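Local coordinates for protein taurine dioxygenase (Burkholderia xenovorans, PDB 5KEU) that probably acts as an iron- and 2-oxoglutarate-dependent dioxygenase of the TfdA family, at residues B[153-166]-B[242-254]. Numbering follows the deposited sequence.
With FMT (formic acid), chain F; FMT (formic acid), chain D.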
loop_
_atom_site.group_PDB
_atom_site.type_symbol
_atom_site.label_atom_id
_atom_site.label_comp_id
_atom_site.label_asym_id
_atom_site.label_seq_id
_atom_site.Cartn_x
_atom_site.Cartn_y
_atom_site.Cartn_z
ATOM N N THR B 153 0.765 8.969 2.105
ATOM C CA THR B 153 1.508 9.280 0.895
ATOM C C THR B 153 2.176 10.647 1.039
ATOM O O THR B 153 1.685 11.534 1.749
ATOM C CB THR B 153 0.607 9.228 -0.338
ATOM O OG1 THR B 153 1.408 9.380 -1.516
ATOM C CG2 THR B 153 -0.484 10.326 -0.286
ATOM N N ASN B 154 3.306 10.795 0.360
ATOM C CA ASN B 154 4.160 11.977 0.454
ATOM C C ASN B 154 3.774 12.938 -0.666
ATOM O O ASN B 154 4.124 12.728 -1.828
ATOM C CB ASN B 154 5.630 11.561 0.364
ATOM C CG ASN B 154 6.582 12.735 0.510
ATOM O OD1 ASN B 154 6.212 13.880 0.283
ATOM N ND2 ASN B 154 7.826 12.444 0.866
ATOM N N LEU B 155 3.066 14.009 -0.312
ATOM C CA LEU B 155 2.570 14.956 -1.305
ATOM C C LEU B 155 3.607 16.013 -1.688
ATOM O O LEU B 155 3.442 16.684 -2.716
ATOM C CB LEU B 155 1.292 15.636 -0.783
ATOM C CG LEU B 155 0.113 14.687 -0.526
ATOM C CD1 LEU B 155 -1.147 15.389 0.005
ATOM C CD2 LEU B 155 -0.242 13.976 -1.827
ATOM N N ALA B 156 4.667 16.180 -0.903
ATOM C CA ALA B 156 5.789 16.985 -1.377
ATOM C C ALA B 156 6.500 16.271 -2.517
ATOM O O ALA B 156 6.764 16.859 -3.574
ATOM C CB ALA B 156 6.761 17.271 -0.227
ATOM N N LEU B 157 6.794 14.979 -2.322
ATOM C CA LEU B 157 7.361 14.165 -3.389
ATOM C C LEU B 157 6.432 14.104 -4.597
ATOM O O LEU B 157 6.885 14.185 -5.749
ATOM C CB LEU B 157 7.632 12.751 -2.856
ATOM C CG LEU B 157 8.222 11.760 -3.839
ATOM C CD1 LEU B 157 9.592 12.255 -4.295
ATOM C CD2 LEU B 157 8.304 10.407 -3.159
ATOM N N ALA B 158 5.125 13.932 -4.358
ATOM C CA ALA B 158 4.188 13.897 -5.472
ATOM C C ALA B 158 4.319 15.146 -6.339
ATOM O O ALA B 158 4.315 15.052 -7.571
ATOM C CB ALA B 158 2.751 13.735 -4.962
ATOM N N TYR B 159 4.425 16.327 -5.713
ATOM C CA TYR B 159 4.613 17.550 -6.490
ATOM C C TYR B 159 5.905 17.481 -7.286
ATOM O O TYR B 159 5.933 17.779 -8.487
ATOM C CB TYR B 159 4.630 18.777 -5.563
ATOM C CG TYR B 159 4.958 20.071 -6.297
ATOM C CD1 TYR B 159 6.278 20.530 -6.391
ATOM C CD2 TYR B 159 3.951 20.830 -6.899
ATOM C CE1 TYR B 159 6.582 21.709 -7.082
ATOM C CE2 TYR B 159 4.243 22.012 -7.587
ATOM C CZ TYR B 159 5.557 22.450 -7.658
ATOM O OH TYR B 159 5.852 23.618 -8.332
ATOM N N GLU B 160 7.002 17.117 -6.621
ATOM C CA GLU B 160 8.295 17.132 -7.290
ATOM C C GLU B 160 8.320 16.165 -8.461
ATOM O O GLU B 160 9.037 16.403 -9.441
ATOM C CB GLU B 160 9.407 16.801 -6.294
ATOM C CG GLU B 160 9.602 17.875 -5.215
ATOM C CD GLU B 160 10.094 19.202 -5.796
ATOM O OE1 GLU B 160 10.840 19.170 -6.808
ATOM O OE2 GLU B 160 9.738 20.272 -5.246
ATOM N N LYS B 161 7.528 15.092 -8.388
ATOM C CA LYS B 161 7.517 14.072 -9.438
ATOM C C LYS B 161 6.578 14.386 -10.594
ATOM O O LYS B 161 6.634 13.689 -11.617
ATOM C CB LYS B 161 7.157 12.711 -8.856
ATOM C CG LYS B 161 8.222 12.141 -7.927
ATOM C CD LYS B 161 9.458 11.672 -8.685
ATOM C CE LYS B 161 10.319 10.802 -7.789
ATOM N NZ LYS B 161 11.383 10.103 -8.564
ATOM N N LEU B 162 5.728 15.404 -10.475
ATOM C CA LEU B 162 5.091 15.950 -11.665
ATOM C C LEU B 162 6.171 16.461 -12.610
ATOM O O LEU B 162 7.240 16.912 -12.176
ATOM C CB LEU B 162 4.152 17.118 -11.304
ATOM C CG LEU B 162 2.945 16.862 -10.394
ATOM C CD1 LEU B 162 2.273 18.204 -10.021
ATOM C CD2 LEU B 162 1.982 15.950 -11.135
ATOM N N SER B 163 5.898 16.394 -13.911
ATOM C CA SER B 163 6.824 17.010 -14.859
ATOM C C SER B 163 6.837 18.527 -14.668
ATOM O O SER B 163 5.909 19.114 -14.102
ATOM C CB SER B 163 6.439 16.679 -16.302
ATOM O OG SER B 163 5.180 17.257 -16.635
ATOM N N ALA B 164 7.907 19.165 -15.153
ATOM C CA ALA B 164 8.042 20.618 -15.003
ATOM C C ALA B 164 6.839 21.393 -15.533
ATOM O O ALA B 164 6.352 22.291 -14.820
ATOM C CB ALA B 164 9.338 21.101 -15.681
ATOM N N PRO B 165 6.308 21.110 -16.733
ATOM C CA PRO B 165 5.145 21.879 -17.194
ATOM C C PRO B 165 3.918 21.670 -16.325
ATOM O O PRO B 165 3.147 22.616 -16.105
ATOM C CB PRO B 165 4.939 21.370 -18.627
ATOM C CG PRO B 165 6.320 20.839 -19.031
ATOM C CD PRO B 165 6.793 20.189 -17.781
ATOM N N LEU B 166 3.720 20.463 -15.803
ATOM C CA LEU B 166 2.599 20.253 -14.889
ATOM C C LEU B 166 2.809 20.990 -13.570
ATOM O O LEU B 166 1.858 21.557 -13.009
ATOM C CB LEU B 166 2.393 18.752 -14.636
ATOM C CG LEU B 166 1.337 18.092 -15.524
ATOM C CD1 LEU B 166 -0.073 18.662 -15.255
ATOM C CD2 LEU B 166 1.714 18.253 -17.001
ATOM N N LEU B 242 -6.162 12.771 -12.954
ATOM C CA LEU B 242 -4.733 12.662 -13.237
ATOM C C LEU B 242 -3.901 12.883 -11.977
ATOM O O LEU B 242 -2.995 12.098 -11.674
ATOM C CB LEU B 242 -4.347 13.683 -14.310
ATOM C CG LEU B 242 -2.860 13.758 -14.660
ATOM C CD1 LEU B 242 -2.413 12.488 -15.421
ATOM C CD2 LEU B 242 -2.627 14.980 -15.498
ATOM N N LEU B 243 -4.175 13.976 -11.242
ATOM C CA LEU B 243 -3.375 14.292 -10.064
ATOM C C LEU B 243 -3.600 13.298 -8.931
ATOM O O LEU B 243 -2.667 13.008 -8.174
ATOM C CB LEU B 243 -3.683 15.711 -9.584
ATOM C CG LEU B 243 -3.340 16.808 -10.600
ATOM C CD1 LEU B 243 -3.897 18.133 -10.066
ATOM C CD2 LEU B 243 -1.808 16.936 -10.780
ATOM N N TRP B 244 -4.828 12.787 -8.785
ATOM C CA TRP B 244 -5.115 11.847 -7.705
ATOM C C TRP B 244 -4.458 10.493 -7.953
ATOM O O TRP B 244 -3.946 9.858 -7.020
ATOM C CB TRP B 244 -6.630 11.679 -7.553
ATOM C CG TRP B 244 -7.299 12.893 -6.910
ATOM C CD1 TRP B 244 -6.717 13.859 -6.133
ATOM C CD2 TRP B 244 -8.672 13.244 -7.032
ATOM N NE1 TRP B 244 -7.674 14.799 -5.744
ATOM C CE2 TRP B 244 -8.881 14.428 -6.282
ATOM C CE3 TRP B 244 -9.759 12.665 -7.698
ATOM C CZ2 TRP B 244 -10.130 15.033 -6.182
ATOM C CZ3 TRP B 244 -11.008 13.272 -7.590
ATOM C CH2 TRP B 244 -11.180 14.439 -6.834
ATOM N N GLU B 245 -4.525 10.004 -9.192
ATOM C CA GLU B 245 -3.793 8.797 -9.568
ATOM C C GLU B 245 -2.306 8.972 -9.283
ATOM O O GLU B 245 -1.647 8.087 -8.725
ATOM C CB GLU B 245 -4.093 8.520 -11.049
ATOM C CG GLU B 245 -3.235 7.573 -11.845
ATOM C CD GLU B 245 -3.653 7.540 -13.336
ATOM O OE1 GLU B 245 -3.455 8.557 -14.083
ATOM O OE2 GLU B 245 -4.217 6.496 -13.748
ATOM N N HIS B 246 -1.770 10.137 -9.644
ATOM C CA HIS B 246 -0.356 10.411 -9.423
ATOM C C HIS B 246 -0.023 10.444 -7.930
ATOM O O HIS B 246 0.981 9.876 -7.490
ATOM C CB HIS B 246 0.002 11.747 -10.092
ATOM C CG HIS B 246 1.414 12.183 -9.838
ATOM N ND1 HIS B 246 2.497 11.582 -10.443
ATOM C CD2 HIS B 246 1.919 13.131 -9.014
ATOM C CE1 HIS B 246 3.612 12.157 -10.018
ATOM N NE2 HIS B 246 3.290 13.093 -9.143
ATOM N N ALA B 247 -0.853 11.106 -7.131
ATOM C CA ALA B 247 -0.506 11.316 -5.731
ATOM C C ALA B 247 -0.522 10.024 -4.929
ATOM O O ALA B 247 -0.006 10.010 -3.808
ATOM C CB ALA B 247 -1.468 12.322 -5.077
ATOM N N THR B 248 -1.129 8.962 -5.458
ATOM C CA THR B 248 -1.240 7.704 -4.745
ATOM C C THR B 248 -0.362 6.620 -5.366
ATOM O O THR B 248 -0.606 5.434 -5.131
ATOM C CB THR B 248 -2.705 7.253 -4.669
ATOM O OG1 THR B 248 -3.263 7.166 -5.985
ATOM C CG2 THR B 248 -3.522 8.264 -3.851
ATOM N N ARG B 249 0.645 7.004 -6.158
ATOM C CA ARG B 249 1.637 6.034 -6.621
ATOM C C ARG B 249 2.179 5.248 -5.426
ATOM O O ARG B 249 2.543 5.848 -4.406
ATOM C CB ARG B 249 2.828 6.722 -7.321
ATOM C CG ARG B 249 2.577 7.360 -8.694
ATOM C CD ARG B 249 2.234 6.337 -9.772
ATOM N NE ARG B 249 3.146 5.206 -9.691
ATOM C CZ ARG B 249 2.834 3.968 -10.042
ATOM N NH1 ARG B 249 3.733 3.000 -9.893
ATOM N NH2 ARG B 249 1.628 3.704 -10.546
ATOM N N PRO B 250 2.318 3.926 -5.542
ATOM C CA PRO B 250 2.807 3.133 -4.398
ATOM C C PRO B 250 4.162 3.584 -3.897
ATOM O O PRO B 250 4.423 3.541 -2.687
ATOM C CB PRO B 250 2.890 1.704 -4.961
ATOM C CG PRO B 250 2.240 1.720 -6.278
ATOM C CD PRO B 250 2.077 3.128 -6.752
ATOM N N GLU B 251 5.044 4.014 -4.804
ATOM C CA GLU B 251 6.378 4.439 -4.384
ATOM C C GLU B 251 6.368 5.743 -3.592
ATOM O O GLU B 251 7.403 6.102 -3.025
ATOM C CB GLU B 251 7.310 4.546 -5.615
ATOM C CG GLU B 251 6.862 5.558 -6.693
ATOM C CD GLU B 251 5.974 4.945 -7.778
ATOM O OE1 GLU B 251 5.901 5.535 -8.879
ATOM O OE2 GLU B 251 5.353 3.873 -7.548
ATOM N N PHE B 252 5.231 6.445 -3.498
ATOM C CA PHE B 252 5.133 7.623 -2.638
ATOM C C PHE B 252 4.579 7.291 -1.253
ATOM O O PHE B 252 4.406 8.205 -0.443
ATOM C CB PHE B 252 4.227 8.715 -3.254
ATOM C CG PHE B 252 4.604 9.153 -4.656
ATOM C CD1 PHE B 252 5.873 8.936 -5.167
ATOM C CD2 PHE B 252 3.675 9.820 -5.446
ATOM C CE1 PHE B 252 6.205 9.345 -6.473
ATOM C CE2 PHE B 252 3.996 10.241 -6.743
ATOM C CZ PHE B 252 5.275 10.004 -7.253
ATOM N N THR B 253 4.319 6.019 -0.954
ATOM C CA THR B 253 3.534 5.643 0.214
ATOM C C THR B 253 4.322 4.818 1.222
ATOM O O THR B 253 5.355 4.216 0.919
ATOM C CB THR B 253 2.283 4.831 -0.187
ATOM O OG1 THR B 253 2.679 3.531 -0.670
ATOM C CG2 THR B 253 1.506 5.567 -1.265
ATOM N N VAL B 254 3.787 4.782 2.441
ATOM C CA VAL B 254 4.245 3.867 3.478
ATOM C C VAL B 254 3.005 3.279 4.139
ATOM O O VAL B 254 1.970 3.946 4.260
ATOM C CB VAL B 254 5.152 4.564 4.520
ATOM C CG1 VAL B 254 4.355 5.580 5.352
ATOM C CG2 VAL B 254 5.812 3.530 5.442
HETATM C C FMT F . 0.894 1.100 -2.200
HETATM O O1 FMT F . 0.275 2.030 -1.677
HETATM O O2 FMT F . 0.376 0.166 -2.823
HETATM C C FMT D . 5.637 0.752 -11.507
HETATM O O1 FMT D . 5.275 0.639 -10.331
HETATM O O2 FMT D . 6.494 1.543 -11.916
#
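His246 reaches from helix 242-247 to the backbone of helix 155-161. Its NE2 donates to Ala158 O at 2.7 Å, and the oxygen lies in the ring plane. CG is anti to the backbone N (chi1 176°), which turns the ring toward that helix. The same oxygen also accepts from Leu162 N, so two donors grip it. Both faces of the imidazole are covered. Leu162 CD2 sits over one face in a CH-pi contact, 3.9 Å from the ring centroid. Phe252 CE2 lies against the opposite face, toward the rim. The bond and these two neighbours probably fix the ring's rotation.

The Phe252 ring lies against helix 155-161, beside the His246 ring, whose CE1 is at its edge and in its plane. Leu157 crosses the Phe252 ring obliquely and brings CD2 to 3.5 Å from Phe252 CD1. Lys161 touches the far end of the ring with aliphatic carbons, its CB 3.7 Å from Phe252 CZ. The Ala158 backbone N lies over one face of the ring, and Ala158 CB is 4.1 Å from Phe252 CD2. Beyond His246, Leu162 CD2 also meets Leu243 CD2 at 3.9 Å.

At the strand end, Thr153 OG1 donates to Ala247 O at 2.8 Å, approaching nearly along the C=O axis. Asn154 N donates to Phe252 O at 2.9 Å. Asn154 also caps helix 155-161, with its OD1 accepting from Leu157 N. Thr153 and Thr253 form a non-hydrogen-bonded antiparallel pair.

The pair joins strand 253-256, outermost in its sheet within this chain, to strand 150-154. That sheet also carries the metal ligands His123 and His273. The arrangement joins the strand-to-helix turn 153-155 to the helix-to-strand connection 247-253, at the edge of the double-stranded beta-helix (jelly-roll) core characteristic of TauD/TfdA dioxygenases.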